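Local coordinates for uncharacterized protein AF_1514 (Archaeoglobus fulgidus DSM 4304, PDB 3C0F) that is of unknown function but adopts a hot dog fold, with a short helix packed against an antiparallel beta-sheet, at residues K13-L17 with E18-R22. Residues are numbered along the deposited sequence; the frame is centred on the assembly and turned at random.
Sequences KEVSL and EEAER
Ser16 and Glu19 grip each other by side chain and backbone in both directions, the reciprocal pair that defines a capping box at the start of helix 17-23. Ser16 is the N-cap: its OG, turned between its own N and carbonyl carbon (chi1 69°), accepts from Glu19 N at 3.1 Å. A short hydroxyl suits this place because it can bend back to a first-turn amide that precedes the regular i to i-4 helical bonds. Glu19 replies with an extended side chain whose CG lies anti to the carbonyl carbon (chi1 -74°), running past Ser16 OG, with CG 3.3 Å from it. Glu19 OE1 thereby accepts from Ser16 N at 3.1 Å in a nearly straight bond, approached on the anti side and 29° out of the carboxylate plane. Regular helical bonding then takes over, with Ala20 N reaching Ser16 O at 2.9 Å and Glu21 N reaching Leu17 O.

On the buried side, Val15 CG2 meets Ala20 CB at 4.0 Å; this methyl is small enough to fit between the turn and the sheet, consistent with Ala20 also touching Phe77 and Phe79. Leu17 packs on Phe77, Val39 and Tyr46. The box thus satisfies polar groups at the loop-to-helix junction, and the carboxylate of Glu19 near the N-terminal end of the helix probably interacts favourably with the helix dipole.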
loop_
_atom_site.group_PDB
_atom_site.type_symbol
_atom_site.label_atom_id
_atom_site.label_comp_id
_atom_site.label_asym_id
_atom_site.label_seq_id
_atom_site.Cartn_x
_atom_site.Cartn_y
_atom_site.Cartn_z
ATOM N N LYS A 13 4.354 11.276 8.444
ATOM C CA LYS A 13 5.299 12.329 8.095
ATOM C C LYS A 13 5.018 12.905 6.707
ATOM O O LYS A 13 4.387 12.255 5.866
ATOM C CB LYS A 13 6.744 11.820 8.186
ATOM C CG LYS A 13 7.158 10.836 7.097
ATOM C CD LYS A 13 8.649 10.553 7.172
ATOM C CE LYS A 13 9.087 9.579 6.098
ATOM N NZ LYS A 13 10.543 9.283 6.207
ATOM N N GLU A 14 5.483 14.130 6.484
ATOM C CA GLU A 14 5.413 14.755 5.170
ATOM C C GLU A 14 6.547 14.235 4.293
ATOM O O GLU A 14 7.666 14.021 4.773
ATOM C CB GLU A 14 5.483 16.280 5.283
ATOM C CG GLU A 14 4.264 16.926 5.947
ATOM C CD GLU A 14 3.049 17.033 5.026
ATOM O OE1 GLU A 14 3.136 16.646 3.840
ATOM O OE2 GLU A 14 1.997 17.516 5.498
ATOM N N VAL A 15 6.246 14.018 3.014
ATOM C CA VAL A 15 7.229 13.505 2.062
ATOM C C VAL A 15 7.429 14.442 0.873
ATOM O O VAL A 15 6.487 15.096 0.414
ATOM C CB VAL A 15 6.877 12.075 1.547
ATOM C CG1 VAL A 15 6.996 11.051 2.672
ATOM C CG2 VAL A 15 5.486 12.033 0.903
ATOM N N SER A 16 8.667 14.497 0.392
ATOM C CA SER A 16 8.999 15.201 -0.839
ATOM C C SER A 16 8.718 14.287 -2.025
ATOM O O SER A 16 8.445 13.097 -1.845
ATOM C CB SER A 16 10.475 15.598 -0.836
ATOM O OG SER A 16 11.298 14.448 -0.948
ATOM N N LEU A 17 8.788 14.840 -3.233
ATOM C CA LEU A 17 8.612 14.043 -4.444
ATOM C C LEU A 17 9.642 12.908 -4.523
ATOM O O LEU A 17 9.282 11.765 -4.810
ATOM C CB LEU A 17 8.671 14.929 -5.696
ATOM C CG LEU A 17 8.779 14.275 -7.082
ATOM C CD1 LEU A 17 7.634 13.299 -7.374
ATOM C CD2 LEU A 17 8.861 15.350 -8.157
ATOM N N GLU A 18 10.907 13.233 -4.249
ATOM C CA GLU A 18 11.999 12.256 -4.280
ATOM C C GLU A 18 11.780 11.134 -3.259
ATOM O O GLU A 18 11.928 9.955 -3.581
ATOM C CB GLU A 18 13.350 12.942 -4.041
ATOM C CG GLU A 18 14.552 11.994 -4.042
ATOM C CD GLU A 18 15.894 12.710 -3.957
ATOM O OE1 GLU A 18 15.931 13.905 -3.591
ATOM O OE2 GLU A 18 16.922 12.067 -4.256
ATOM N N GLU A 19 11.422 11.518 -2.035
ATOM C CA GLU A 19 11.146 10.558 -0.967
ATOM C C GLU A 19 9.977 9.637 -1.312
ATOM O O GLU A 19 10.067 8.421 -1.113
ATOM C CB GLU A 19 10.885 11.285 0.354
ATOM C CG GLU A 19 12.140 11.863 0.993
ATOM C CD GLU A 19 11.848 12.774 2.173
ATOM O OE1 GLU A 19 10.701 13.258 2.304
ATOM O OE2 GLU A 19 12.780 13.014 2.969
ATOM N N ALA A 20 8.896 10.221 -1.830
ATOM C CA ALA A 20 7.708 9.464 -2.220
ATOM C C ALA A 20 8.001 8.492 -3.363
ATOM O O ALA A 20 7.518 7.353 -3.354
ATOM C CB ALA A 20 6.571 10.407 -2.600
ATOM N N GLU A 21 8.791 8.943 -4.338
ATOM C CA GLU A 21 9.182 8.100 -5.467
ATOM C C GLU A 21 10.021 6.909 -5.013
ATOM O O GLU A 21 9.801 5.786 -5.469
ATOM C CB GLU A 21 9.918 8.900 -6.548
ATOM C CG GLU A 21 10.301 8.050 -7.768
ATOM C CD GLU A 21 10.519 8.861 -9.026
ATOM O OE1 GLU A 21 9.724 9.788 -9.286
ATOM O OE2 GLU A 21 11.477 8.557 -9.767
ATOM N N ARG A 22 10.963 7.163 -4.107
ATOM C CA ARG A 22 11.791 6.102 -3.527
ATOM C C ARG A 22 10.929 5.062 -2.800
ATOM O O ARG A 22 11.115 3.858 -3.001
ATOM C CB ARG A 22 12.855 6.694 -2.599
ATOM C CG ARG A 22 13.916 5.701 -2.119
ATOM C CD ARG A 22 15.102 6.411 -1.459
ATOM N NE ARG A 22 14.741 7.074 -0.205
ATOM C CZ ARG A 22 14.589 8.389 -0.057
ATOM N NH1 ARG A 22 14.771 9.211 -1.085
ATOM N NH2 ARG A 22 14.257 8.885 1.127
#